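Local coordinates for PAC2 family protein (Mycobacterium tuberculosis, PDB 2WAM), which is of unknown function but belongs to the PAC2 family and represents a duplicated gene family in actinobacteria, at residues 76-82 with 178-182; 192-198 with 234-240. One frame throughout, in Å; residues are numbered along the deposited sequence.

Overall arrangement
Contact 1 and contact 2 both reach one mixed beta sheet, with centres about 12 Å apart. In chain order, contact 1 closes before contact 2 opens. Contact 1 sets the turn leading into helix 81-92 against strand 174-183. Contact 2 pairs strand 193-197 with strand 234-242. The two inner strands, 174-183 and 234-242, lie side by side and run parallel. Val239 joins the contacts by probable backbone hydrogen bonds to Gly179 and Val181, and the Val181 side chain packs on Thr238 and His240. The two contacts therefore cover successive strands, out to 193-197, the sheet's outermost strand at that end within the chain.

Contact 1: residues 76-82 with 178-182; sequences SDAGHAI and LGTVP
Two backbone carbonyls, of Ser76 and Thr180, are the flat groups that meet here, and each takes a hydroxyl over a face. Thr180 OG1 donates to Ser76 O at 2.8 Å, lying 67° out of that carbonyl's plane. In return, Ser76 OG donates to Thr180 O at 2.8 Å, again well above the plane. A third bond runs from Ala78 N to Thr180 OG1 at 2.9 Å, with a bent N-H...O angle of 131°. The Thr180 hydroxyl thus both gives and accepts. Its chi1 of 76° places OG1 between the backbone N and the carbonyl carbon, facing the turn, while CG2 is left to meet the helix start. There CG2 rests on Ala81 CB at 3.6 Å and on Ile82 CG1. Ile82 CD1 packs on Leu178 CB at 3.9 Å. At the other end, Ala78 CB packs on Pro182 CG at 4.0 Å. This is a strand-turn-helix connection: strand 67-73 turns into helix 81-92, with His80 at its N-cap, and the Thr180 and Ser76 hydroxyls fasten the turn to parallel strand 174-183. Gln342 of helix 333-343 packs on Ser76 and Pro182, and strand 234-242 flanks Ala78 and Thr180.

Contact 2: residues 192-198 with 234-240; sequences TMTAHSN and VVGFTVH
Strands 193-197 and 234-240 run antiparallel, their axes 4.6 Å apart at the closest and their directions 167° from each other. Thr194 with Thr238 and His196 with Gly236 are hydrogen-bonded pairs. Met193 with Val239, Ala195 with Phe237 and Ser197 with Val235 are non-hydrogen-bonded pairs. Thr194 N donates to Thr238 O at 2.8 Å, and Gly236 N to His196 O at 2.8 Å; the return bonds are also made. Beyond the strand's start, His240 N binds Thr192 O. At the other end the Asn198 side chain joins the pairing: Val234 N donates to Asn198 OD1 at 3.0 Å, with a nearly straight N-H...O angle of 177°. A weak backbone bond runs from Asn198 N to Val234 O.

The His196 ring lies over Gly236, which has no side chain; its CA is 3.8 Å from the ring centroid in a CH-pi contact. At the ring edge, in its plane, NE2 makes a weak 3.4 Å hydrogen bond with Thr238 OG1, while ND1 bonds to Glu224. At the end of the pairing, the edge of the His240 ring meets Thr192: ND1 and OG1 share a 2.9 Å hydrogen bond. On the face opposite His196, the extended Met193 chain brings SD 5.0 Å from the Phe237 ring centroid, an oblique Met-aromatic contact. The bend at chi3 (-83°) turns CE onto Val239. Ala195 CB also packs on the Phe237 ring.

The chemistry divides largely by face. Apolar groups gather around Phe237, next to helix 251-265; Ser197, bonded to Asn199, is the polar exception there. On the other face His196 is held by Glu224 at ND1 and weakly by Thr238 at NE2. His196 also packs on His122 of the second subunit, and Ser197 makes backbone hydrogen bonds to that subunit, so strand 193-197 contributes to the subunit interface.

Contact 1: residues 76-82 with 178-182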
ATOM      1  N   SER A  76      23.777 -22.761   7.670  1.00 43.62           N
ATOM      2  CA  SER A  76      24.901 -23.537   8.156  1.00 44.90           C
ATOM      3  C   SER A  76      26.165 -22.839   7.698  1.00 39.45           C
ATOM      4  O   SER A  76      26.399 -22.714   6.496  1.00 39.61           O
ATOM      5  CB  SER A  76      24.861 -24.952   7.587  1.00 49.50           C
ATOM      6  OG  SER A  76      26.092 -25.618   7.799  1.00 45.04           O
ATOM      7  N   ASP A  77      26.971 -22.395   8.661  1.00 36.00           N
ATOM      8  CA  ASP A  77      28.131 -21.550   8.391  1.00 38.14           C
ATOM      9  C   ASP A  77      29.441 -22.085   8.959  1.00 40.27           C
ATOM     10  O   ASP A  77      30.233 -21.330   9.526  1.00 40.71           O
ATOM     11  CB  ASP A  77      27.874 -20.149   8.929  1.00 34.54           C
ATOM     12  CG  ASP A  77      26.759 -19.462   8.196  1.00 42.25           C
ATOM     13  OD1 ASP A  77      26.947 -19.203   6.991  1.00 41.12           O
ATOM     14  OD2 ASP A  77      25.697 -19.209   8.809  1.00 46.01           O
ATOM     15  N   ALA A  78      29.668 -23.383   8.792  1.00 29.49           N
ATOM     16  CA  ALA A  78      30.908 -24.001   9.220  1.00 33.82           C
ATOM     17  C   ALA A  78      32.087 -23.369   8.495  1.00 36.28           C
ATOM     18  O   ALA A  78      32.067 -23.220   7.266  1.00 32.23           O
ATOM     19  CB  ALA A  78      30.870 -25.501   8.962  1.00 33.95           C
ATOM     20  N   GLY A  79      33.110 -23.010   9.267  1.00 33.95           N
ATOM     21  CA  GLY A  79      34.304 -22.371   8.746  1.00 34.52           C
ATOM     22  C   GLY A  79      34.035 -20.932   8.351  1.00 34.61           C
ATOM     23  O   GLY A  79      34.898 -20.263   7.794  1.00 32.24           O
ATOM     24  N   HIS A  80      32.830 -20.456   8.649  1.00 35.39           N
ATOM     25  CA  HIS A  80      32.380 -19.160   8.165  1.00 30.39           C
ATOM     26  C   HIS A  80      32.622 -19.062   6.662  1.00 29.50           C
ATOM     27  O   HIS A  80      32.801 -17.975   6.123  1.00 34.59           O
ATOM     28  CB  HIS A  80      33.078 -18.029   8.921  1.00 20.34           C
ATOM     29  CG  HIS A  80      32.922 -18.117  10.412  1.00 38.56           C
ATOM     30  ND1 HIS A  80      33.919 -17.750  11.294  1.00 31.83           N
ATOM     31  CD2 HIS A  80      31.889 -18.554  11.173  1.00 38.57           C
ATOM     32  CE1 HIS A  80      33.500 -17.947  12.533  1.00 32.78           C
ATOM     33  NE2 HIS A  80      32.276 -18.442  12.487  1.00 36.42           N
ATOM     34  N   ALA A  81      32.607 -20.207   5.988  1.00 25.93           N
ATOM     35  CA  ALA A  81      33.024 -20.275   4.588  1.00 31.02           C
ATOM     36  C   ALA A  81      32.177 -19.438   3.623  1.00 35.12           C
ATOM     37  O   ALA A  81      32.705 -18.910   2.644  1.00 34.11           O
ATOM     38  CB  ALA A  81      33.113 -21.719   4.115  1.00 24.39           C
ATOM     39  N   ILE A  82      30.877 -19.322   3.894  1.00 31.26           N
ATOM     40  CA  ILE A  82      29.989 -18.524   3.055  1.00 26.76           C
ATOM     41  C   ILE A  82      30.317 -17.032   3.167  1.00 29.31           C
ATOM     42  O   ILE A  82      30.441 -16.330   2.160  1.00 26.08           O
ATOM     43  CB  ILE A  82      28.510 -18.708   3.431  1.00 27.93           C
ATOM     44  CG1 ILE A  82      28.150 -20.182   3.601  1.00 27.42           C
ATOM     45  CG2 ILE A  82      27.603 -18.049   2.387  1.00 21.06           C
ATOM     46  CD1 ILE A  82      27.595 -20.798   2.376  1.00 29.91           C
ATOM     47  N   LEU A 178      25.987 -21.655  -2.679  1.00 26.15           N
ATOM     48  CA  LEU A 178      27.059 -22.038  -1.777  1.00 28.19           C
ATOM     49  C   LEU A 178      26.528 -22.574  -0.447  1.00 33.57           C
ATOM     50  O   LEU A 178      25.545 -22.064   0.095  1.00 26.11           O
ATOM     51  CB  LEU A 178      27.995 -20.860  -1.531  1.00 32.22           C
ATOM     52  CG  LEU A 178      28.568 -20.172  -2.769  1.00 32.02           C
ATOM     53  CD1 LEU A 178      29.750 -19.274  -2.377  1.00 28.60           C
ATOM     54  CD2 LEU A 178      28.965 -21.209  -3.801  1.00 22.80           C
ATOM     55  N   GLY A 179      27.190 -23.613   0.060  1.00 29.04           N
ATOM     56  CA  GLY A 179      26.858 -24.193   1.344  1.00 25.78           C
ATOM     57  C   GLY A 179      28.051 -24.754   2.108  1.00 41.45           C
ATOM     58  O   GLY A 179      29.128 -25.007   1.549  1.00 41.46           O
ATOM     59  N   THR A 180      27.853 -24.931   3.410  1.00 43.59           N
ATOM     60  CA  THR A 180      28.797 -25.647   4.255  1.00 49.31           C
ATOM     61  C   THR A 180      28.025 -26.653   5.090  1.00 56.33           C
ATOM     62  O   THR A 180      26.811 -26.523   5.292  1.00 58.84           O
ATOM     63  CB  THR A 180      29.509 -24.732   5.278  1.00 51.98           C
ATOM     64  OG1 THR A 180      28.606 -24.430   6.355  1.00 46.15           O
ATOM     65  CG2 THR A 180      30.015 -23.445   4.652  1.00 21.05           C
ATOM     66  N   VAL A 181      28.745 -27.647   5.589  1.00 48.58           N
ATOM     67  CA  VAL A 181      28.219 -28.564   6.587  1.00 42.86           C
ATOM     68  C   VAL A 181      29.428 -29.090   7.352  1.00 46.88           C
ATOM     69  O   VAL A 181      30.475 -29.342   6.759  1.00 49.54           O
ATOM     70  CB  VAL A 181      27.393 -29.711   5.942  1.00 41.03           C
ATOM     71  CG1 VAL A 181      28.235 -30.498   4.949  1.00 33.70           C
ATOM     72  CG2 VAL A 181      26.821 -30.638   7.005  1.00 50.75           C
ATOM     73  N   PRO A 182      29.311 -29.202   8.679  1.00 45.24           N
ATOM     74  CA  PRO A 182      30.410 -29.796   9.451  1.00 45.91           C
ATOM     75  C   PRO A 182      30.392 -31.303   9.258  1.00 43.38           C
ATOM     76  O   PRO A 182      29.311 -31.869   9.215  1.00 47.80           O
ATOM     77  CB  PRO A 182      30.064 -29.449  10.905  1.00 39.95           C
ATOM     78  CG  PRO A 182      28.940 -28.437  10.826  1.00 45.88           C
ATOM     79  CD  PRO A 182      28.231 -28.697   9.538  1.00 41.10           C
TER

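Contact 2: residues 192-198 with 234-240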
ATOM      1  N   THR A 192      36.522 -32.064   0.755  1.00 48.76           N
ATOM      2  CA  THR A 192      35.503 -32.712  -0.053  1.00 44.40           C
ATOM      3  C   THR A 192      34.251 -31.867  -0.068  1.00 46.46           C
ATOM      4  O   THR A 192      34.151 -30.871   0.650  1.00 48.13           O
ATOM      5  CB  THR A 192      35.184 -34.143   0.440  1.00 55.30           C
ATOM      6  OG1 THR A 192      34.930 -34.130   1.848  1.00 51.82           O
ATOM      7  CG2 THR A 192      36.360 -35.072   0.164  1.00 63.04           C
ATOM      8  N   MET A 193      33.281 -32.280  -0.869  1.00 53.47           N
ATOM      9  CA  MET A 193      32.177 -31.405  -1.205  1.00 53.63           C
ATOM     10  C   MET A 193      31.017 -32.216  -1.755  1.00 54.51           C
ATOM     11  O   MET A 193      31.230 -33.156  -2.519  1.00 63.92           O
ATOM     12  CB  MET A 193      32.682 -30.440  -2.263  1.00 55.44           C
ATOM     13  CG  MET A 193      31.783 -29.301  -2.595  1.00 61.98           C
ATOM     14  SD  MET A 193      32.756 -28.137  -3.546  1.00 65.02           S
ATOM     15  CE  MET A 193      33.565 -27.256  -2.215  1.00 49.07           C
ATOM     16  N   THR A 194      29.792 -31.877  -1.365  1.00 49.76           N
ATOM     17  CA  THR A 194      28.638 -32.538  -1.971  1.00 56.32           C
ATOM     18  C   THR A 194      27.887 -31.636  -2.965  1.00 54.21           C
ATOM     19  O   THR A 194      27.310 -30.612  -2.604  1.00 54.85           O
ATOM     20  CB  THR A 194      27.679 -33.212  -0.940  1.00 49.25           C
ATOM     21  OG1 THR A 194      26.788 -32.251  -0.374  1.00 54.01           O
ATOM     22  CG2 THR A 194      28.455 -33.878   0.156  1.00 52.38           C
ATOM     23  N   ALA A 195      27.918 -32.049  -4.226  1.00 48.92           N
ATOM     24  CA  ALA A 195      27.344 -31.298  -5.326  1.00 44.27           C
ATOM     25  C   ALA A 195      25.888 -31.670  -5.548  1.00 48.13           C
ATOM     26  O   ALA A 195      25.497 -32.818  -5.362  1.00 53.48           O
ATOM     27  CB  ALA A 195      28.140 -31.570  -6.587  1.00 41.55           C
ATOM     28  N   HIS A 196      25.088 -30.688  -5.945  1.00 46.33           N
ATOM     29  CA  HIS A 196      23.726 -30.946  -6.402  1.00 43.91           C
ATOM     30  C   HIS A 196      23.396 -30.097  -7.627  1.00 44.95           C
ATOM     31  O   HIS A 196      23.929 -28.998  -7.806  1.00 39.89           O
ATOM     32  CB  HIS A 196      22.681 -30.769  -5.281  1.00 33.92           C
ATOM     33  CG  HIS A 196      23.010 -29.688  -4.302  1.00 43.10           C
ATOM     34  ND1 HIS A 196      22.288 -28.517  -4.219  1.00 45.05           N
ATOM     35  CD2 HIS A 196      23.974 -29.605  -3.353  1.00 43.21           C
ATOM     36  CE1 HIS A 196      22.793 -27.760  -3.264  1.00 48.55           C
ATOM     37  NE2 HIS A 196      23.819 -28.393  -2.725  1.00 48.83           N
ATOM     38  N   SER A 197      22.527 -30.618  -8.483  1.00 42.19           N
ATOM     39  CA  SER A 197      22.162 -29.895  -9.691  1.00 49.41           C
ATOM     40  C   SER A 197      20.946 -30.535 -10.312  1.00 47.21           C
ATOM     41  O   SER A 197      20.634 -31.686 -10.017  1.00 46.86           O
ATOM     42  CB  SER A 197      23.317 -29.910 -10.690  1.00 49.39           C
ATOM     43  OG  SER A 197      22.930 -29.334 -11.919  1.00 46.03           O
ATOM     44  N   ASN A 198      20.246 -29.788 -11.158  1.00 42.25           N
ATOM     45  CA  ASN A 198      19.167 -30.384 -11.930  1.00 43.31           C
ATOM     46  C   ASN A 198      19.667 -30.734 -13.320  1.00 42.91           C
ATOM     47  O   ASN A 198      18.889 -31.021 -14.223  1.00 56.85           O
ATOM     48  CB  ASN A 198      17.909 -29.501 -11.970  1.00 35.59           C
ATOM     49  CG  ASN A 198      18.100 -28.237 -12.773  1.00 40.26           C
ATOM     50  OD1 ASN A 198      19.212 -27.749 -12.936  1.00 47.38           O
ATOM     51  ND2 ASN A 198      17.005 -27.687 -13.262  1.00 46.42           N
ATOM     52  N   VAL A 234      20.263 -24.966 -12.331  1.00 34.71           N
ATOM     53  CA  VAL A 234      20.789 -24.681 -11.011  1.00 30.74           C
ATOM     54  C   VAL A 234      21.871 -25.677 -10.618  1.00 34.56           C
ATOM     55  O   VAL A 234      21.872 -26.823 -11.061  1.00 39.26           O
ATOM     56  CB  VAL A 234      19.673 -24.722  -9.938  1.00 37.75           C
ATOM     57  CG1 VAL A 234      18.520 -23.783 -10.311  1.00 25.73           C
ATOM     58  CG2 VAL A 234      19.184 -26.171  -9.716  1.00 33.80           C
ATOM     59  N   VAL A 235      22.782 -25.229  -9.767  1.00 28.64           N
ATOM     60  CA  VAL A 235      23.800 -26.095  -9.206  1.00 32.45           C
ATOM     61  C   VAL A 235      24.215 -25.541  -7.845  1.00 37.81           C
ATOM     62  O   VAL A 235      24.066 -24.350  -7.569  1.00 32.11           O
ATOM     63  CB  VAL A 235      24.997 -26.317 -10.186  1.00 30.20           C
ATOM     64  CG1 VAL A 235      25.419 -25.036 -10.837  1.00 30.84           C
ATOM     65  CG2 VAL A 235      26.159 -26.968  -9.487  1.00 34.25           C
ATOM     66  N   GLY A 236      24.687 -26.425  -6.976  1.00 38.35           N
ATOM     67  CA  GLY A 236      24.932 -26.065  -5.600  1.00 32.88           C
ATOM     68  C   GLY A 236      26.060 -26.892  -5.043  1.00 36.01           C
ATOM     69  O   GLY A 236      26.188 -28.073  -5.344  1.00 43.07           O
ATOM     70  N   PHE A 237      26.889 -26.261  -4.229  1.00 35.70           N
ATOM     71  CA  PHE A 237      28.028 -26.940  -3.640  1.00 35.04           C
ATOM     72  C   PHE A 237      28.028 -26.765  -2.137  1.00 32.55           C
ATOM     73  O   PHE A 237      27.980 -25.653  -1.625  1.00 43.38           O
ATOM     74  CB  PHE A 237      29.328 -26.424  -4.250  1.00 30.93           C
ATOM     75  CG  PHE A 237      29.400 -26.604  -5.723  1.00 29.41           C
ATOM     76  CD1 PHE A 237      29.241 -25.522  -6.573  1.00 33.88           C
ATOM     77  CD2 PHE A 237      29.600 -27.866  -6.268  1.00 27.16           C
ATOM     78  CE1 PHE A 237      29.302 -25.688  -7.956  1.00 32.48           C
ATOM     79  CE2 PHE A 237      29.659 -28.050  -7.634  1.00 29.78           C
ATOM     80  CZ  PHE A 237      29.511 -26.954  -8.487  1.00 37.67           C
ATOM     81  N   THR A 238      28.066 -27.879  -1.430  1.00 33.06           N
ATOM     82  CA  THR A 238      28.109 -27.854   0.011  1.00 31.88           C
ATOM     83  C   THR A 238      29.453 -28.415   0.444  1.00 34.96           C
ATOM     84  O   THR A 238      29.717 -29.607   0.311  1.00 38.96           O
ATOM     85  CB  THR A 238      26.976 -28.680   0.593  1.00 40.51           C
ATOM     86  OG1 THR A 238      25.728 -28.185   0.087  1.00 42.51           O
ATOM     87  CG2 THR A 238      26.991 -28.589   2.104  1.00 43.87           C
ATOM     88  N   VAL A 239      30.311 -27.535   0.936  1.00 36.29           N
ATOM     89  CA  VAL A 239      31.675 -27.900   1.286  1.00 36.91           C
ATOM     90  C   VAL A 239      31.731 -28.519   2.695  1.00 43.70           C
ATOM     91  O   VAL A 239      30.936 -28.159   3.575  1.00 41.20           O
ATOM     92  CB  VAL A 239      32.639 -26.684   1.116  1.00 32.63           C
ATOM     93  CG1 VAL A 239      32.176 -25.462   1.942  1.00 30.24           C
ATOM     94  CG2 VAL A 239      34.060 -27.060   1.445  1.00 41.81           C
ATOM     95  N   HIS A 240      32.647 -29.466   2.897  1.00 47.77           N
ATOM     96  CA  HIS A 240      32.768 -30.141   4.188  1.00 45.83           C
ATOM     97  C   HIS A 240      33.850 -29.533   5.070  1.00 39.07           C
ATOM     98  O   HIS A 240      35.014 -29.472   4.687  1.00 49.77           O
ATOM     99  CB  HIS A 240      33.022 -31.633   3.992  1.00 53.44           C
ATOM    100  CG  HIS A 240      31.931 -32.335   3.244  1.00 64.77           C
ATOM    101  ND1 HIS A 240      32.178 -33.208   2.210  1.00 68.68           N
ATOM    102  CD2 HIS A 240      30.585 -32.278   3.374  1.00 64.47           C
ATOM    103  CE1 HIS A 240      31.033 -33.667   1.740  1.00 63.58           C
ATOM    104  NE2 HIS A 240      30.050 -33.117   2.428  1.00 57.54           N
TER